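Local coordinates for protein RsfP (Uncultured bacterium, PDB 4GLJ) that probably catalyses the phosphate-dependent cleavage of methylthioadenosine, releasing adenine and methylthioribose 1-phosphate, and also binds the dye rhodamine B, at residues D15-G20 / L88-I93; D47-G52 / A60-H65; P77-I82 / A204-E209; S211-T216 / P265-H270. All blocks are in the same frame, centred on the assembly; numbering follows the deposited sequence.

Interaction 1 of 4, residues D15-G20 / L88-I93; sequences DIAIIG and LGVRYI
The carbonyl oxygen of D15 accepts two backbone donors: R91 N, 2.8 Å from D15 O and well above the carbonyl plane, and Y92 N, which lies in that plane. Further along, A17 N donates to Y92 O over 2.9 Å. These bonds set up two parallel bridge pairs, I16 with Y92 and A17 with I93, their side chains on alternate faces of the sheet.

The charged contact is just before strand 16-20. With chi1 at -174°, D15 sets its carboxylate beside its own carbonyl carbon, where it can reach R91, and NH1 of R91 meets the syn lone pair of D15 OD1 at 2.8 Å. This is the salt bridge of one of two modelled R91 conformers, and its fine geometry is doubtful. A water also donates to D15 OD1 and to G89 O, while D15 OD2 lies in the plane of the Y92 ring, 3.5 Å from CE2 at its edge.

The apolar contacts are between methyl groups: A17 CB touches V90 CG1 at 3.7 Å, and I19 CD1 meets I93 CG2 at the same distance.

G89, with positive phi, closes helix 78-87 in a Schellman motif and starts the run into strand 92-101. I82 and L85 of that helix pack on the A17 and I93 face, V257 and I260 of helix 237-263 cover I16 on the other, and strand 57-63 flanks strand 16-20.

Interaction 2 of 4, residues D47-G52 / A60-H65; sequences DDIVLG and AFLTRH. With PO4 (phosphate ion), chain D.
L62 throws CG opposite its backbone N (chi1 175°), while I49 keeps CG1 beside its own N (chi1 -72°); the two branches meet with L62 CD1 3.9 Å from I49 CG1, and CD1 also rests against D47 O. On the same face A60 CB touches both I49 CG2 and L51 CD2, the latter 3.7 Å away. The backbones are tied by a reciprocal pair, F61 N to V50 O at 2.7 Å and V50 N to F61 O at 3.0 Å, both in the carbonyl planes. This is the antiparallel hairpin of strands 49-54 and 57-63. Toward D48 and T63 the two chains part, and a water spans them, donating to D48 O and F61 O and accepting from T63 N. The second strand runs on into a phosphate site: R64 NH1 and H65 NE2 each donate to O4 of the phosphate at 2.8 Å, H65 from the edge of its ring, and S22 N, A98 N and T199 OG1 hold the same ion. A leucine in place of R64 would probably leave phosphate O4 with one donor fewer and E203, now salt-bridged to R64 NE, without its mate. H65 also lines the rhodamine B pocket and is hydrogen-bonded through ND1 to L71 O.

Interaction 3 of 4, residues P77-I82 / A204-E209; sequences PYRANI and AKLARE
L206 reaches across from helix 200-209 and meets three residues of helix 78-87, Y78, R79 and I82. Its CB is the first atom to touch, lying 3.9 Å from I82 CG1 and slightly farther from I82 CG2. From there chi1 of -65° sets CG beside the backbone N, and chi2 of 166° spreads the two methyls toward the first turn of the facing helix. CD1 makes the closest side-chain contact: it presses on Y78 CB at 3.5 Å and comes close to the backbone N of R79. CD2 lies against R79 CG at 3.8 Å, so the arginine contributes the aliphatic root of its side chain here and not its guanidinium.

I82 works back in the other direction. Its CG2 rests on the backbone of the partner helix, 3.6 Å from L206 O, and its CD1 reaches A207 CB at 4.3 Å. The axes of the short helical segments 78-82 and 204-209 pass 9.6 Å apart at -41°, and L206 and I82 carry most of the contact between them.

Polar ends point to other places. Y78 OH is hydrogen-bonded to P73 O, a residue of the rhodamine B pocket, and E209 OE2 bonds T127 OG1 and also Q178 NE2 of a second subunit, which brings helix 200-209 to the subunit interface.

No hydrogen bond crosses between these two segments. Their contact therefore rests on the packing of apolar groups, carbon against carbon and against backbone.

Interaction 4 of 4, residues S211-T216 / P265-H270; sequences SIAYAT and PKSIAH
S267 and H270, which both touch the A213 methyl, are tied to each other by a backbone bond, H270 N to S267 O, at 3.0 Å. S267 OG accepts in turn from A269 N at 3.1 Å, an ST turn, because chi1 of -178° carries the hydroxyl opposite its own backbone N and round to the N-H of A269. The same OG lies 3.3 Å from A213 CB. This turn begins a short 3-10 segment, packed where helix 200-209 ends and strand 213-221 begins: S211, with positive phi, is the C-prime residue of the helix's Schellman motif, and its CA sits 3.0 Å from A269 O in a CA-H...O contact. A269 CB, next along, rests on I212 O at 3.6 Å. With an alanine in place of S267, the N-H of A269 is likely to lose its side-chain acceptor and the methyl of A213 part of its packing. The H270 ring has S267 CB over one face, offset toward the rim, and S211 O in its plane at the edge, 3.5 Å from CD2. NE2 of H270 is hydrogen-bonded to R91 O, and the ring meets Y92 edge-to-face.

Overall arrangement
Interactions 1, 2 and 4 all reach one mixed sheet, in which strand 16-20 lies between 57-63 and 92-101, and 92-101 is also paired with 213-221. Interactions 1 and 2 have centres 10 Å apart, with 2 nested inside the loop that 1 closes; 1 and 4 are also 10 Å apart, whereas 2 and 4 lie 19 Å apart, centre to centre, and do not touch. Interaction 3 crosses interaction 1 along the chain and sets two helices beside the sheet: I82 packs on I19 and I93, and A207 O bonds I212 N of interaction 4. Strand 57-63, helix 78-87 and strand 92-101 form a beta-alpha-beta crossover, with the phosphate bound beyond the end of strand 57-63.

Interaction 1 of 4, residues D15-G20 / L88-I93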
loop_
_atom_site.group_PDB
_atom_site.type_symbol
_atom_site.label_atom_id
_atom_site.label_comp_id
_atom_site.label_asym_id
_atom_site.label_seq_id
_atom_site.Cartn_x
_atom_site.Cartn_y
_atom_site.Cartn_z
ATOM N N ASP A 15 -7.489 32.152 -11.026
ATOM C CA ASP A 15 -6.525 31.487 -11.870
ATOM C C ASP A 15 -5.564 30.706 -10.968
ATOM O O ASP A 15 -4.831 29.830 -11.444
ATOM C CB ASP A 15 -5.768 32.612 -12.559
ATOM C CG ASP A 15 -4.801 32.138 -13.594
ATOM O OD1 ASP A 15 -5.226 31.391 -14.502
ATOM O OD2 ASP A 15 -3.613 32.585 -13.540
ATOM N N ILE A 16 -5.518 31.101 -9.700
ATOM C CA ILE A 16 -4.474 30.671 -8.769
ATOM C C ILE A 16 -5.150 30.237 -7.464
ATOM O O ILE A 16 -6.080 30.933 -7.014
ATOM C CB ILE A 16 -3.548 31.853 -8.387
ATOM C CG1 ILE A 16 -2.883 32.427 -9.644
ATOM C CG2 ILE A 16 -2.467 31.360 -7.362
ATOM C CD1 ILE A 16 -2.241 33.813 -9.403
ATOM N N ALA A 17 -4.716 29.098 -6.902
ATOM C CA ALA A 17 -5.240 28.592 -5.639
ATOM C C ALA A 17 -4.144 28.241 -4.694
ATOM O O ALA A 17 -3.073 27.762 -5.085
ATOM C CB ALA A 17 -6.164 27.406 -5.884
ATOM N N ILE A 18 -4.396 28.493 -3.418
ATOM C CA ILE A 18 -3.494 28.080 -2.386
ATOM C C ILE A 18 -4.242 27.003 -1.566
ATOM O O ILE A 18 -5.382 27.241 -1.098
ATOM C CB ILE A 18 -3.157 29.243 -1.463
ATOM C CG1 ILE A 18 -2.627 30.469 -2.264
ATOM C CG2 ILE A 18 -2.217 28.831 -0.320
ATOM C CD1 ILE A 18 -1.354 30.137 -3.058
ATOM N N ILE A 19 -3.574 25.848 -1.356
ATOM C CA ILE A 19 -4.150 24.786 -0.535
ATOM C C ILE A 19 -3.328 24.814 0.702
ATOM O O ILE A 19 -2.111 24.547 0.700
ATOM C CB ILE A 19 -4.128 23.365 -1.196
ATOM C CG1 ILE A 19 -4.896 23.388 -2.499
ATOM C CG2 ILE A 19 -4.673 22.340 -0.161
ATOM C CD1 ILE A 19 -4.915 22.054 -3.249
ATOM N N GLY A 20 -3.975 25.229 1.808
ATOM C CA GLY A 20 -3.271 25.438 3.042
ATOM C C GLY A 20 -3.281 24.218 3.979
ATOM O O GLY A 20 -4.395 23.738 4.330
ATOM N N LEU A 88 -13.397 26.488 -10.701
ATOM C CA LEU A 88 -13.198 27.960 -10.562
ATOM C C LEU A 88 -12.274 28.472 -11.674
ATOM O O LEU A 88 -12.029 29.662 -11.791
ATOM C CB LEU A 88 -12.593 28.248 -9.163
ATOM C CG LEU A 88 -13.553 28.036 -7.971
ATOM C CD1 LEU A 88 -12.866 28.084 -6.597
ATOM C CD2 LEU A 88 -14.640 29.114 -8.055
ATOM N N GLY A 89 -11.707 27.552 -12.454
ATOM C CA GLY A 89 -10.772 27.891 -13.528
ATOM C C GLY A 89 -9.329 27.999 -13.100
ATOM O O GLY A 89 -8.495 28.584 -13.782
ATOM N N VAL A 90 -9.005 27.416 -11.952
ATOM C CA VAL A 90 -7.649 27.505 -11.413
ATOM C C VAL A 90 -6.708 26.788 -12.372
ATOM O O VAL A 90 -6.986 25.674 -12.840
ATOM C CB VAL A 90 -7.601 26.839 -10.002
ATOM C CG1 VAL A 90 -6.173 26.648 -9.480
ATOM C CG2 VAL A 90 -8.462 27.684 -9.037
ATOM N N ARG A 91 -5.612 27.449 -12.679
ATOM C CA ARG A 91 -4.606 26.948 -13.586
ATOM C C ARG A 91 -3.327 26.668 -12.797
ATOM O O ARG A 91 -2.464 25.942 -13.265
ATOM C CB ARG A 91 -4.344 28.017 -14.659
ATOM C CG ARG A 91 -5.585 28.267 -15.528
ATOM C CD ARG A 91 -5.436 29.500 -16.401
ATOM N NE ARG A 91 -4.221 29.408 -17.181
ATOM C CZ ARG A 91 -3.276 30.323 -17.238
ATOM N NH1 ARG A 91 -3.386 31.474 -16.602
ATOM N NH2 ARG A 91 -2.219 30.058 -17.950
ATOM N N TYR A 92 -3.231 27.285 -11.615
ATOM C CA TYR A 92 -2.012 27.116 -10.781
ATOM C C TYR A 92 -2.396 26.858 -9.357
ATOM O O TYR A 92 -3.190 27.569 -8.811
ATOM C CB TYR A 92 -1.096 28.347 -10.770
ATOM C CG TYR A 92 -0.664 28.817 -12.187
ATOM C CD1 TYR A 92 0.398 28.194 -12.875
ATOM C CD2 TYR A 92 -1.393 29.814 -12.845
ATOM C CE1 TYR A 92 0.785 28.624 -14.153
ATOM C CE2 TYR A 92 -1.043 30.258 -14.143
ATOM C CZ TYR A 92 0.051 29.668 -14.765
ATOM O OH TYR A 92 0.397 30.106 -16.018
ATOM N N ILE A 93 -1.813 25.800 -8.759
ATOM C CA ILE A 93 -1.970 25.528 -7.293
ATOM C C ILE A 93 -0.616 25.555 -6.601
ATOM O O ILE A 93 0.338 24.943 -7.087
ATOM C CB ILE A 93 -2.600 24.115 -7.024
ATOM C CG1 ILE A 93 -4.040 24.144 -7.542
ATOM C CG2 ILE A 93 -2.579 23.775 -5.524
ATOM C CD1 ILE A 93 -4.711 22.755 -7.527
HETATM O O HOH W 1 -8.115 31.100 -14.733
#

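Interaction 2 of 4, residues D47-G52 / A60-H65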
loop_
_atom_site.group_PDB
_atom_site.type_symbol
_atom_site.label_atom_id
_atom_site.label_comp_id
_atom_site.label_asym_id
_atom_site.label_seq_id
_atom_site.Cartn_x
_atom_site.Cartn_y
_atom_site.Cartn_z
ATOM N N ASP A 47 -13.640 22.381 2.996
ATOM C CA ASP A 47 -14.327 23.517 3.621
ATOM C C ASP A 47 -14.794 24.398 2.461
ATOM O O ASP A 47 -14.378 24.165 1.313
ATOM C CB ASP A 47 -13.274 24.253 4.455
ATOM C CG ASP A 47 -13.832 25.371 5.315
ATOM O OD1 ASP A 47 -15.079 25.492 5.506
ATOM O OD2 ASP A 47 -12.964 26.168 5.795
ATOM N N ASP A 48 -15.615 25.413 2.742
ATOM C CA ASP A 48 -15.929 26.436 1.747
ATOM C C ASP A 48 -14.622 27.038 1.236
ATOM O O ASP A 48 -13.699 27.237 1.998
ATOM C CB ASP A 48 -16.780 27.537 2.382
ATOM C CG ASP A 48 -18.168 27.061 2.775
ATOM O OD1 ASP A 48 -18.609 25.966 2.344
ATOM O OD2 ASP A 48 -18.836 27.784 3.515
ATOM N N ILE A 49 -14.493 27.201 -0.069
ATOM C CA ILE A 49 -13.353 27.862 -0.630
ATOM C C ILE A 49 -13.475 29.390 -0.439
ATOM O O ILE A 49 -14.541 29.998 -0.702
ATOM C CB ILE A 49 -13.232 27.410 -2.080
ATOM C CG1 ILE A 49 -12.744 25.944 -2.070
ATOM C CG2 ILE A 49 -12.275 28.289 -2.885
ATOM C CD1 ILE A 49 -13.212 25.214 -3.290
ATOM N N VAL A 50 -12.423 29.987 0.118
ATOM C CA VAL A 50 -12.378 31.462 0.269
ATOM C C VAL A 50 -11.727 32.129 -0.976
ATOM O O VAL A 50 -10.644 31.743 -1.433
ATOM C CB VAL A 50 -11.639 31.947 1.538
ATOM C CG1 VAL A 50 -11.620 33.489 1.598
ATOM C CG2 VAL A 50 -12.321 31.469 2.820
ATOM N N LEU A 51 -12.432 33.091 -1.543
ATOM C CA LEU A 51 -11.917 33.911 -2.647
ATOM C C LEU A 51 -11.636 35.320 -2.155
ATOM O O LEU A 51 -12.409 35.910 -1.406
ATOM C CB LEU A 51 -12.874 33.948 -3.844
ATOM C CG LEU A 51 -13.117 32.556 -4.451
ATOM C CD1 LEU A 51 -14.445 32.563 -5.181
ATOM C CD2 LEU A 51 -12.004 32.194 -5.397
ATOM N N GLY A 52 -10.505 35.853 -2.581
ATOM C CA GLY A 52 -10.159 37.203 -2.198
ATOM C C GLY A 52 -9.081 37.669 -3.145
ATOM O O GLY A 52 -8.601 36.874 -3.973
ATOM N N ALA A 60 -7.907 31.689 -4.865
ATOM C CA ALA A 60 -8.780 30.786 -4.091
ATOM C C ALA A 60 -7.950 30.130 -2.969
ATOM O O ALA A 60 -6.844 29.640 -3.217
ATOM C CB ALA A 60 -9.350 29.711 -5.014
ATOM N N PHE A 61 -8.474 30.116 -1.751
ATOM C CA PHE A 61 -7.757 29.556 -0.599
ATOM C C PHE A 61 -8.621 28.386 -0.081
ATOM O O PHE A 61 -9.837 28.560 0.162
ATOM C CB PHE A 61 -7.540 30.557 0.565
ATOM C CG PHE A 61 -6.838 29.916 1.748
ATOM C CD1 PHE A 61 -5.461 29.610 1.676
ATOM C CD2 PHE A 61 -7.559 29.496 2.888
ATOM C CE1 PHE A 61 -4.812 28.954 2.739
ATOM C CE2 PHE A 61 -6.910 28.823 3.951
ATOM C CZ PHE A 61 -5.538 28.572 3.880
ATOM N N LEU A 62 -8.012 27.211 0.018
ATOM C CA LEU A 62 -8.755 26.003 0.490
ATOM C C LEU A 62 -7.936 25.458 1.689
ATOM O O LEU A 62 -6.738 25.224 1.554
ATOM C CB LEU A 62 -8.827 24.979 -0.637
ATOM C CG LEU A 62 -9.460 23.616 -0.270
ATOM C CD1 LEU A 62 -10.720 23.904 0.551
ATOM C CD2 LEU A 62 -9.852 22.891 -1.545
ATOM N N THR A 63 -8.563 25.333 2.867
ATOM C CA THR A 63 -7.889 24.735 4.042
ATOM C C THR A 63 -8.013 23.276 3.902
ATOM O O THR A 63 -9.120 22.759 4.021
ATOM C CB THR A 63 -8.623 25.080 5.345
ATOM O OG1 THR A 63 -8.774 26.484 5.377
ATOM C CG2 THR A 63 -7.783 24.642 6.512
ATOM N N ARG A 64 -6.892 22.583 3.641
ATOM C CA ARG A 64 -6.950 21.172 3.401
ATOM C C ARG A 64 -7.661 20.317 4.522
ATOM O O ARG A 64 -8.445 19.362 4.232
ATOM C CB ARG A 64 -5.475 20.698 3.186
ATOM C CG ARG A 64 -5.422 19.245 2.900
ATOM C CD ARG A 64 -4.015 18.748 2.701
ATOM N NE ARG A 64 -3.300 19.358 1.563
ATOM C CZ ARG A 64 -2.233 20.156 1.616
ATOM N NH1 ARG A 64 -1.750 20.607 2.774
ATOM N NH2 ARG A 64 -1.668 20.587 0.470
ATOM N N HIS A 65 -7.372 20.651 5.775
ATOM C CA HIS A 65 -7.906 19.871 6.928
ATOM C C HIS A 65 -9.232 20.315 7.426
ATOM O O HIS A 65 -9.744 19.720 8.359
ATOM C CB HIS A 65 -6.915 19.837 8.074
ATOM C CG HIS A 65 -5.648 19.082 7.743
ATOM N ND1 HIS A 65 -5.588 17.741 7.740
ATOM C CD2 HIS A 65 -4.409 19.532 7.290
ATOM C CE1 HIS A 65 -4.334 17.329 7.396
ATOM N NE2 HIS A 65 -3.621 18.422 7.090
HETATM P P PO4 D . -0.332 19.184 5.808
HETATM O O1 PO4 D . -0.323 18.469 7.128
HETATM O O2 PO4 D . 0.305 20.512 6.145
HETATM O O3 PO4 D . 0.473 18.331 4.901
HETATM O O4 PO4 D . -1.735 19.414 5.257
HETATM O O HOH W 2 -10.951 27.320 2.855
#

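Interaction 3 of 4, residues P77-I82 / A204-E209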
loop_
_atom_site.group_PDB
_atom_site.type_symbol
_atom_site.label_atom_id
_atom_site.label_comp_id
_atom_site.label_asym_id
_atom_site.label_seq_id
_atom_site.Cartn_x
_atom_site.Cartn_y
_atom_site.Cartn_z
ATOM N N PRO A 77 -11.031 15.013 1.443
ATOM C CA PRO A 77 -11.649 14.648 0.191
ATOM C C PRO A 77 -10.817 15.241 -0.986
ATOM O O PRO A 77 -11.221 16.263 -1.645
ATOM C CB PRO A 77 -13.043 15.328 0.295
ATOM C CG PRO A 77 -12.731 16.636 1.033
ATOM C CD PRO A 77 -11.637 16.251 2.015
ATOM N N TYR A 78 -9.729 14.550 -1.329
ATOM C CA TYR A 78 -8.807 15.116 -2.348
ATOM C C TYR A 78 -9.487 15.325 -3.702
ATOM O O TYR A 78 -9.200 16.330 -4.327
ATOM C CB TYR A 78 -7.621 14.130 -2.529
ATOM C CG TYR A 78 -6.742 14.098 -1.305
ATOM C CD1 TYR A 78 -5.824 15.087 -1.070
ATOM C CD2 TYR A 78 -6.915 13.071 -0.356
ATOM C CE1 TYR A 78 -5.058 15.059 0.090
ATOM C CE2 TYR A 78 -6.153 13.054 0.816
ATOM C CZ TYR A 78 -5.306 14.061 1.045
ATOM O OH TYR A 78 -4.540 14.052 2.156
ATOM N N ARG A 79 -10.302 14.391 -4.189
ATOM C CA ARG A 79 -10.962 14.531 -5.469
ATOM C C ARG A 79 -11.958 15.689 -5.523
ATOM O O ARG A 79 -11.880 16.458 -6.411
ATOM C CB ARG A 79 -11.646 13.227 -5.877
ATOM C CG ARG A 79 -10.758 12.139 -6.450
ATOM C CD ARG A 79 -11.529 10.870 -6.744
ATOM N NE ARG A 79 -12.229 10.421 -5.572
ATOM C CZ ARG A 79 -13.195 9.527 -5.541
ATOM N NH1 ARG A 79 -13.610 8.923 -6.623
ATOM N NH2 ARG A 79 -13.731 9.243 -4.392
ATOM N N ALA A 80 -12.830 15.835 -4.525
ATOM C CA ALA A 80 -13.654 17.079 -4.378
ATOM C C ALA A 80 -12.899 18.368 -4.348
ATOM O O ALA A 80 -13.310 19.326 -4.993
ATOM C CB ALA A 80 -14.647 16.961 -3.199
ATOM N N ASN A 81 -11.799 18.438 -3.612
ATOM C CA ASN A 81 -11.031 19.683 -3.495
ATOM C C ASN A 81 -10.446 20.113 -4.853
ATOM O O ASN A 81 -10.556 21.272 -5.240
ATOM C CB ASN A 81 -9.863 19.480 -2.520
ATOM C CG ASN A 81 -10.324 19.367 -1.056
ATOM O OD1 ASN A 81 -11.495 19.703 -0.754
ATOM N ND2 ASN A 81 -9.412 18.967 -0.142
ATOM N N ILE A 82 -9.885 19.149 -5.580
ATOM C CA ILE A 82 -9.200 19.473 -6.848
ATOM C C ILE A 82 -10.295 19.724 -7.834
ATOM O O ILE A 82 -10.186 20.656 -8.610
ATOM C CB ILE A 82 -8.256 18.265 -7.260
ATOM C CG1 ILE A 82 -7.017 18.199 -6.344
ATOM C CG2 ILE A 82 -7.802 18.421 -8.714
ATOM C CD1 ILE A 82 -6.192 19.478 -6.219
ATOM N N ALA A 204 -1.266 15.757 -5.720
ATOM C CA ALA A 204 -0.453 16.078 -6.926
ATOM C C ALA A 204 -0.924 15.306 -8.186
ATOM O O ALA A 204 -0.887 15.851 -9.317
ATOM C CB ALA A 204 1.059 15.852 -6.712
ATOM N N LYS A 205 -1.281 14.019 -8.007
ATOM C CA LYS A 205 -1.795 13.186 -9.116
ATOM C C LYS A 205 -3.127 13.793 -9.674
ATOM O O LYS A 205 -3.356 13.826 -10.888
ATOM C CB LYS A 205 -2.051 11.733 -8.588
ATOM C CG LYS A 205 -0.724 10.977 -8.354
ATOM C CD LYS A 205 -1.029 9.575 -7.784
ATOM C CE LYS A 205 0.314 8.808 -7.858
ATOM N NZ LYS A 205 0.289 7.498 -7.083
ATOM N N LEU A 206 -4.036 14.084 -8.791
ATOM C CA LEU A 206 -5.348 14.610 -9.148
ATOM C C LEU A 206 -5.227 15.977 -9.857
ATOM O O LEU A 206 -5.915 16.229 -10.850
ATOM C CB LEU A 206 -6.249 14.697 -7.892
ATOM C CG LEU A 206 -6.528 13.257 -7.331
ATOM C CD1 LEU A 206 -7.118 13.310 -5.911
ATOM C CD2 LEU A 206 -7.466 12.452 -8.260
ATOM N N ALA A 207 -4.352 16.833 -9.354
ATOM C CA ALA A 207 -4.111 18.160 -9.965
ATOM C C ALA A 207 -3.594 17.914 -11.386
ATOM O O ALA A 207 -4.015 18.606 -12.349
ATOM C CB ALA A 207 -3.065 18.945 -9.125
ATOM N N ARG A 208 -2.690 16.936 -11.567
ATOM C CA ARG A 208 -2.164 16.659 -12.907
ATOM C C ARG A 208 -3.287 16.175 -13.845
ATOM O O ARG A 208 -3.395 16.623 -14.998
ATOM C CB ARG A 208 -1.042 15.619 -12.835
ATOM C CG ARG A 208 -0.312 15.345 -14.144
ATOM C CD ARG A 208 0.323 16.560 -14.868
ATOM N NE ARG A 208 1.198 17.307 -13.943
ATOM C CZ ARG A 208 2.498 17.038 -13.783
ATOM N NH1 ARG A 208 3.079 16.067 -14.529
ATOM N NH2 ARG A 208 3.257 17.793 -12.985
ATOM N N GLU A 209 -4.133 15.261 -13.352
ATOM C CA GLU A 209 -5.260 14.775 -14.168
ATOM C C GLU A 209 -6.233 15.882 -14.508
ATOM O O GLU A 209 -6.958 15.787 -15.533
ATOM C CB GLU A 209 -6.051 13.684 -13.438
ATOM C CG GLU A 209 -5.248 12.382 -13.329
ATOM C CD GLU A 209 -6.050 11.259 -12.713
ATOM O OE1 GLU A 209 -7.122 11.568 -12.100
ATOM O OE2 GLU A 209 -5.594 10.067 -12.824
#

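Interaction 4 of 4, residues S211-T216 / P265-H270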
loop_
_atom_site.group_PDB
_atom_site.type_symbol
_atom_site.label_atom_id
_atom_site.label_comp_id
_atom_site.label_asym_id
_atom_site.label_seq_id
_atom_site.Cartn_x
_atom_site.Cartn_y
_atom_site.Cartn_z
ATOM N N SER A 211 -5.355 18.788 -15.240
ATOM C CA SER A 211 -4.564 19.746 -16.054
ATOM C C SER A 211 -4.240 21.063 -15.298
ATOM O O SER A 211 -4.244 22.139 -15.890
ATOM C CB SER A 211 -5.318 20.028 -17.377
ATOM O OG SER A 211 -5.468 18.818 -18.135
ATOM N N ILE A 212 -3.939 20.980 -14.005
ATOM C CA ILE A 212 -3.600 22.159 -13.201
ATOM C C ILE A 212 -2.153 22.061 -12.745
ATOM O O ILE A 212 -1.745 21.021 -12.228
ATOM C CB ILE A 212 -4.480 22.257 -11.946
ATOM C CG1 ILE A 212 -5.960 22.331 -12.289
ATOM C CG2 ILE A 212 -4.047 23.434 -11.052
ATOM C CD1 ILE A 212 -6.936 22.174 -11.090
ATOM N N ALA A 213 -1.383 23.123 -12.913
ATOM C CA ALA A 213 -0.002 23.136 -12.537
ATOM C C ALA A 213 0.041 23.185 -11.040
ATOM O O ALA A 213 -0.703 23.910 -10.411
ATOM C CB ALA A 213 0.721 24.359 -13.169
ATOM N N TYR A 214 0.902 22.373 -10.447
ATOM C CA TYR A 214 0.817 22.135 -9.022
ATOM C C TYR A 214 2.230 22.005 -8.531
ATOM O O TYR A 214 3.044 21.241 -9.089
ATOM C CB TYR A 214 0.053 20.839 -8.717
ATOM C CG TYR A 214 0.001 20.393 -7.237
ATOM C CD1 TYR A 214 1.112 19.710 -6.661
ATOM C CD2 TYR A 214 -1.141 20.569 -6.492
ATOM C CE1 TYR A 214 1.103 19.298 -5.339
ATOM C CE2 TYR A 214 -1.198 20.173 -5.151
ATOM C CZ TYR A 214 -0.070 19.519 -4.587
ATOM O OH TYR A 214 -0.156 19.049 -3.273
ATOM N N ALA A 215 2.547 22.779 -7.483
ATOM C CA ALA A 215 3.844 22.625 -6.800
ATOM C C ALA A 215 3.685 22.834 -5.294
ATOM O O ALA A 215 2.647 23.318 -4.814
ATOM C CB ALA A 215 4.955 23.512 -7.395
ATOM N N THR A 216 4.729 22.499 -4.536
ATOM C CA THR A 216 4.568 22.421 -3.060
ATOM C C THR A 216 5.580 23.375 -2.409
ATOM O O THR A 216 6.732 23.404 -2.797
ATOM C CB THR A 216 4.831 20.976 -2.577
ATOM O OG1 THR A 216 3.742 20.137 -3.081
ATOM C CG2 THR A 216 4.799 20.902 -1.027
ATOM N N PRO A 265 3.477 31.454 -16.352
ATOM C CA PRO A 265 4.311 30.464 -17.016
ATOM C C PRO A 265 3.483 29.364 -17.662
ATOM O O PRO A 265 2.379 29.047 -17.226
ATOM C CB PRO A 265 5.191 29.909 -15.876
ATOM C CG PRO A 265 4.394 30.161 -14.649
ATOM C CD PRO A 265 3.713 31.487 -14.890
ATOM N N LYS A 266 3.999 28.844 -18.756
ATOM C CA LYS A 266 3.345 27.778 -19.473
ATOM C C LYS A 266 3.686 26.537 -18.648
ATOM O O LYS A 266 4.814 26.397 -18.139
ATOM C CB LYS A 266 3.946 27.694 -20.879
ATOM C CG LYS A 266 2.942 27.785 -22.012
ATOM C CD LYS A 266 3.658 28.107 -23.324
ATOM C CE LYS A 266 3.262 27.138 -24.441
ATOM N NZ LYS A 266 3.390 25.711 -23.972
ATOM N N SER A 267 2.710 25.665 -18.442
ATOM C CA SER A 267 2.984 24.444 -17.715
ATOM C C SER A 267 2.672 23.211 -18.586
ATOM O O SER A 267 1.640 23.144 -19.252
ATOM C CB SER A 267 2.148 24.402 -16.419
ATOM O OG SER A 267 2.458 23.206 -15.677
ATOM N N ILE A 268 3.541 22.208 -18.538
ATOM C CA ILE A 268 3.210 20.953 -19.161
ATOM C C ILE A 268 1.919 20.356 -18.560
ATOM O O ILE A 268 1.214 19.646 -19.263
ATOM C CB ILE A 268 4.403 19.959 -19.269
ATOM C CG1 ILE A 268 5.034 19.556 -17.907
ATOM C CG2 ILE A 268 5.530 20.551 -20.144
ATOM C CD1 ILE A 268 4.337 19.835 -16.575
ATOM N N ALA A 269 1.554 20.722 -17.314
ATOM C CA ALA A 269 0.312 20.184 -16.696
ATOM C C ALA A 269 -0.927 20.592 -17.497
ATOM O O ALA A 269 -1.952 19.881 -17.486
ATOM C CB ALA A 269 0.164 20.594 -15.228
ATOM N N HIS A 270 -0.828 21.714 -18.173
ATOM C CA HIS A 270 -1.939 22.315 -18.845
ATOM C C HIS A 270 -2.500 21.500 -19.966
ATOM O O HIS A 270 -3.652 21.650 -20.313
ATOM C CB HIS A 270 -1.626 23.746 -19.233
ATOM C CG HIS A 270 -1.470 24.668 -18.056
ATOM N ND1 HIS A 270 -0.730 25.749 -18.097
ATOM C CD2 HIS A 270 -1.991 24.609 -16.783
ATOM C CE1 HIS A 270 -0.772 26.355 -16.926
ATOM N NE2 HIS A 270 -1.545 25.657 -16.127
#